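Long-range contact in beta-mannosidase (Trichoderma harzianum, PDB 4CVU), which probably hydrolyses terminal beta-linked mannose from the non-reducing ends of glycans, as a glycoside hydrolase family 2 enzyme: residues 87-92 with 154-159. Residues are numbered along the deposited sequence; the frame is centred on the assembly and turned at random.
With NAG (2-acetamido-2-deoxy-beta-D-glucopyranose), chain C.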
ATOM      1  N   TRP A  87       4.997   4.980 -27.884  1.00 42.85           N
ATOM      2  CA  TRP A  87       5.796   3.847 -27.430  1.00 42.53           C
ATOM      3  C   TRP A  87       6.097   2.956 -28.608  1.00 41.91           C
ATOM      4  O   TRP A  87       5.219   2.598 -29.351  1.00 42.53           O
ATOM      5  CB  TRP A  87       5.049   3.049 -26.322  1.00 41.20           C
ATOM      6  CG  TRP A  87       4.900   3.896 -25.130  1.00 41.19           C
ATOM      7  CD1 TRP A  87       3.879   4.776 -24.885  1.00 39.98           C
ATOM      8  CD2 TRP A  87       5.850   4.064 -24.080  1.00 39.50           C
ATOM      9  NE1 TRP A  87       4.122   5.455 -23.724  1.00 40.55           N
ATOM     10  CE2 TRP A  87       5.329   5.040 -23.207  1.00 40.68           C
ATOM     11  CE3 TRP A  87       7.085   3.472 -23.783  1.00 40.63           C
ATOM     12  CZ2 TRP A  87       5.995   5.444 -22.036  1.00 39.74           C
ATOM     13  CZ3 TRP A  87       7.741   3.845 -22.622  1.00 39.18           C
ATOM     14  CH2 TRP A  87       7.192   4.828 -21.755  1.00 40.45           C
ATOM     15  N   THR A  88       7.344   2.555 -28.752  1.00 42.96           N
ATOM     16  CA  THR A  88       7.725   1.747 -29.878  1.00 43.30           C
ATOM     17  C   THR A  88       8.207   0.391 -29.409  1.00 44.95           C
ATOM     18  O   THR A  88       9.110   0.303 -28.536  1.00 45.67           O
ATOM     19  CB  THR A  88       8.798   2.468 -30.744  1.00 44.36           C
ATOM     20  OG1 THR A  88       8.224   3.651 -31.320  1.00 43.69           O
ATOM     21  CG2 THR A  88       9.331   1.567 -31.837  1.00 44.27           C
ATOM     22  N   TYR A  89       7.603  -0.647 -29.991  1.00 44.83           N
ATOM     23  CA  TYR A  89       8.005  -2.056 -29.791  1.00 46.07           C
ATOM     24  C   TYR A  89       8.973  -2.458 -30.910  1.00 49.01           C
ATOM     25  O   TYR A  89       8.605  -2.447 -32.085  1.00 49.78           O
ATOM     26  CB  TYR A  89       6.764  -2.961 -29.800  1.00 46.58           C
ATOM     27  CG  TYR A  89       6.032  -2.987 -28.456  1.00 45.40           C
ATOM     28  CD1 TYR A  89       5.318  -1.885 -28.005  1.00 43.50           C
ATOM     29  CD2 TYR A  89       6.067  -4.121 -27.653  1.00 44.62           C
ATOM     30  CE1 TYR A  89       4.681  -1.906 -26.776  1.00 43.86           C
ATOM     31  CE2 TYR A  89       5.414  -4.165 -26.449  1.00 43.65           C
ATOM     32  CZ  TYR A  89       4.725  -3.059 -25.993  1.00 44.91           C
ATOM     33  OH  TYR A  89       4.101  -3.117 -24.740  1.00 41.39           O
ATOM     34  N   THR A  90      10.207  -2.811 -30.557  1.00 50.06           N
ATOM     35  CA  THR A  90      11.235  -3.137 -31.559  1.00 51.71           C
ATOM     36  C   THR A  90      11.804  -4.514 -31.300  1.00 52.48           C
ATOM     37  O   THR A  90      12.219  -4.795 -30.178  1.00 50.94           O
ATOM     38  CB  THR A  90      12.389  -2.126 -31.479  1.00 51.46           C
ATOM     39  OG1 THR A  90      11.854  -0.822 -31.693  1.00 52.67           O
ATOM     40  CG2 THR A  90      13.479  -2.429 -32.524  1.00 51.92           C
ATOM     41  N   SER A  91      11.852  -5.348 -32.343  1.00 53.47           N
ATOM     42  CA  SER A  91      12.492  -6.671 -32.246  1.00 52.42           C
ATOM     43  C   SER A  91      13.988  -6.614 -32.430  1.00 53.96           C
ATOM     44  O   SER A  91      14.524  -5.652 -32.971  1.00 56.55           O
ATOM     45  CB  SER A  91      11.935  -7.652 -33.292  1.00 52.40           C
ATOM     46  OG  SER A  91      12.547  -7.476 -34.562  1.00 50.41           O
ATOM     47  N   LYS A  92      14.654  -7.673 -31.991  1.00 55.89           N
ATOM     48  CA  LYS A  92      16.007  -7.942 -32.403  1.00 59.19           C
ATOM     49  C   LYS A  92      15.910  -8.436 -33.850  1.00 59.86           C
ATOM     50  O   LYS A  92      14.833  -8.871 -34.288  1.00 61.58           O
ATOM     51  CB  LYS A  92      16.644  -9.023 -31.539  1.00 56.73           C
ATOM     52  CG  LYS A  92      16.762  -8.663 -30.078  1.00 60.10           C
ATOM     53  CD  LYS A  92      17.661  -7.457 -29.867  1.00 62.03           C
ATOM     54  CE  LYS A  92      18.282  -7.481 -28.482  1.00 63.45           C
ATOM     55  NZ  LYS A  92      19.113  -6.270 -28.268  1.00 63.51           N
ATOM     56  N   ILE A 154       7.239  -1.393 -34.312  1.00 47.70           N
ATOM     57  CA  ILE A 154       5.868  -0.915 -34.312  1.00 47.20           C
ATOM     58  C   ILE A 154       5.755   0.311 -33.408  1.00 46.01           C
ATOM     59  O   ILE A 154       5.764   0.212 -32.162  1.00 46.27           O
ATOM     60  CB  ILE A 154       4.881  -2.013 -33.850  1.00 46.76           C
ATOM     61  CG1 ILE A 154       5.233  -3.359 -34.483  1.00 48.12           C
ATOM     62  CG2 ILE A 154       3.453  -1.624 -34.208  1.00 47.46           C
ATOM     63  CD1 ILE A 154       4.419  -4.511 -33.956  1.00 47.49           C
ATOM     64  N   ASN A 155       5.665   1.474 -34.019  1.00 45.05           N
ATOM     65  CA  ASN A 155       5.637   2.727 -33.273  1.00 44.91           C
ATOM     66  C   ASN A 155       4.190   3.110 -32.994  1.00 42.60           C
ATOM     67  O   ASN A 155       3.482   3.477 -33.910  1.00 42.58           O
ATOM     68  CB  ASN A 155       6.379   3.804 -34.071  1.00 45.58           C
ATOM     69  CG  ASN A 155       6.439   5.139 -33.356  1.00 46.03           C
ATOM     70  OD1 ASN A 155       5.890   5.310 -32.284  1.00 46.48           O
ATOM     71  ND2 ASN A 155       7.124   6.098 -33.968  1.00 46.67           N
ATOM     72  N   PHE A 156       3.767   2.986 -31.728  1.00 41.80           N
ATOM     73  CA  PHE A 156       2.383   3.243 -31.301  1.00 40.19           C
ATOM     74  C   PHE A 156       2.176   4.692 -30.871  1.00 40.60           C
ATOM     75  O   PHE A 156       2.933   5.215 -30.057  1.00 42.01           O
ATOM     76  CB  PHE A 156       1.972   2.316 -30.149  1.00 38.71           C
ATOM     77  CG  PHE A 156       1.894   0.860 -30.510  1.00 39.00           C
ATOM     78  CD1 PHE A 156       0.722   0.310 -31.022  1.00 39.34           C
ATOM     79  CD2 PHE A 156       2.989   0.020 -30.332  1.00 39.05           C
ATOM     80  CE1 PHE A 156       0.654  -1.037 -31.358  1.00 38.73           C
ATOM     81  CE2 PHE A 156       2.920  -1.318 -30.664  1.00 38.74           C
ATOM     82  CZ  PHE A 156       1.758  -1.852 -31.175  1.00 38.37           C
ATOM     83  N   GLY A 157       1.159   5.354 -31.430  1.00 41.49           N
ATOM     84  CA  GLY A 157       0.892   6.757 -31.110  1.00 41.66           C
ATOM     85  C   GLY A 157       0.325   6.998 -29.729  1.00 41.45           C
ATOM     86  O   GLY A 157      -0.167   6.084 -29.063  1.00 39.81           O
ATOM     87  N   SER A 158       0.424   8.244 -29.284  1.00 41.62           N
ATOM     88  CA  SER A 158      -0.371   8.761 -28.192  1.00 41.33           C
ATOM     89  C   SER A 158      -1.775   8.973 -28.768  1.00 41.82           C
ATOM     90  O   SER A 158      -1.929   9.738 -29.701  1.00 40.34           O
ATOM     91  CB  SER A 158       0.192  10.077 -27.701  1.00 42.01           C
ATOM     92  OG  SER A 158      -0.652  10.669 -26.743  1.00 41.42           O
ATOM     93  N   VAL A 159      -2.779   8.258 -28.229  1.00 39.07           N
ATOM     94  CA  VAL A 159      -4.111   8.298 -28.809  1.00 39.11           C
ATOM     95  C   VAL A 159      -4.855   9.627 -28.560  1.00 41.89           C
ATOM     96  O   VAL A 159      -5.501  10.153 -29.481  1.00 44.67           O
ATOM     97  CB  VAL A 159      -4.951   7.067 -28.436  1.00 39.75           C
ATOM     98  CG1 VAL A 159      -6.340   7.111 -29.059  1.00 39.83           C
ATOM     99  CG2 VAL A 159      -4.268   5.788 -28.892  1.00 39.13           C
TER
HETATM  100  C1  NAG C   1       3.697   8.455 -32.992  1.00 43.62           C
HETATM  101  C2  NAG C   1       4.730   8.931 -34.045  1.00 42.96           C
HETATM  102  C3  NAG C   1       4.025   9.378 -35.317  1.00 46.56           C
HETATM  103  C4  NAG C   1       3.008   8.349 -35.806  1.00 46.25           C
HETATM  104  C5  NAG C   1       2.103   7.845 -34.652  1.00 45.64           C
HETATM  105  C6  NAG C   1       1.199   6.669 -35.084  1.00 43.96           C
HETATM  106  C7  NAG C   1       6.787   9.819 -33.118  1.00 41.57           C
HETATM  107  C8  NAG C   1       7.571  10.986 -32.593  1.00 44.89           C
HETATM  108  N2  NAG C   1       5.541  10.030 -33.531  1.00 42.27           N
HETATM  109  O3  NAG C   1       5.012   9.610 -36.311  1.00 49.49           O
HETATM  110  O4  NAG C   1       2.203   8.969 -36.798  1.00 47.98           O
HETATM  111  O5  NAG C   1       2.881   7.437 -33.539  1.00 43.90           O
HETATM  112  O6  NAG C   1       1.936   5.473 -35.275  1.00 41.16           O
HETATM  113  O7  NAG C   1       7.302   8.722 -33.146  1.00 40.84           O
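The carbonyl oxygen of I154 takes two donors from the neighbouring strand: a hydrogen bond from Y89 N (3.0 Å) and a CA-H...O contact from T88 CA (3.4 Å). I154 N returns a bond to Y89 O, and the same two-way exchange joins W87 to F156, with F156 N reaching W87 O at 2.8 Å. T88 and N155 form the non-hydrogen-bonded pair between them. W87 O also lies in the plane of the F156 ring, at its edge, a place where polarised aromatic hydrogens suit an oxygen. These antiparallel strands are inner members of the six-stranded sheet of the galactose-binding-like, jelly-roll domain: 38-41 flanks one and 116-120 the other. On the buried face W87, Y89, I154 and F156 present large apolar side chains. CD1 of Y89 meets CE2 of F156 at 3.6 Å with the ring planes at 85°, while A116 packs against both I154 and F156. Y89 and W87 keep their polar ends satisfied through D60 and the carbonyl of I82. The other face carries polar residues and a glycan. N155 extends its side chain away from its own N (chi1 -178°), which brings ND2 to the acetamido oxygen of the sugar in a nearly straight bond to NAG O7 (2.8 Å, 168°). Its backbone O accepts from NAG O6. OD1 is bonded by N86 ND2 and has T88 OG1 3.0 Å away. N86-W87-T88 reads as an N-glycosylation sequon, so N86 probably carries this sugar, and a threonine at T88 supplies the hydroxyl such a sequon requires. At the strand's end, G157 suits its place because its CA lies just 3.2 Å from NAG O5, where a side chain would be crowded by the sugar; S158 occupies the N-cap position of the helix that follows, and its OG is bonded to the carbonyl of A83.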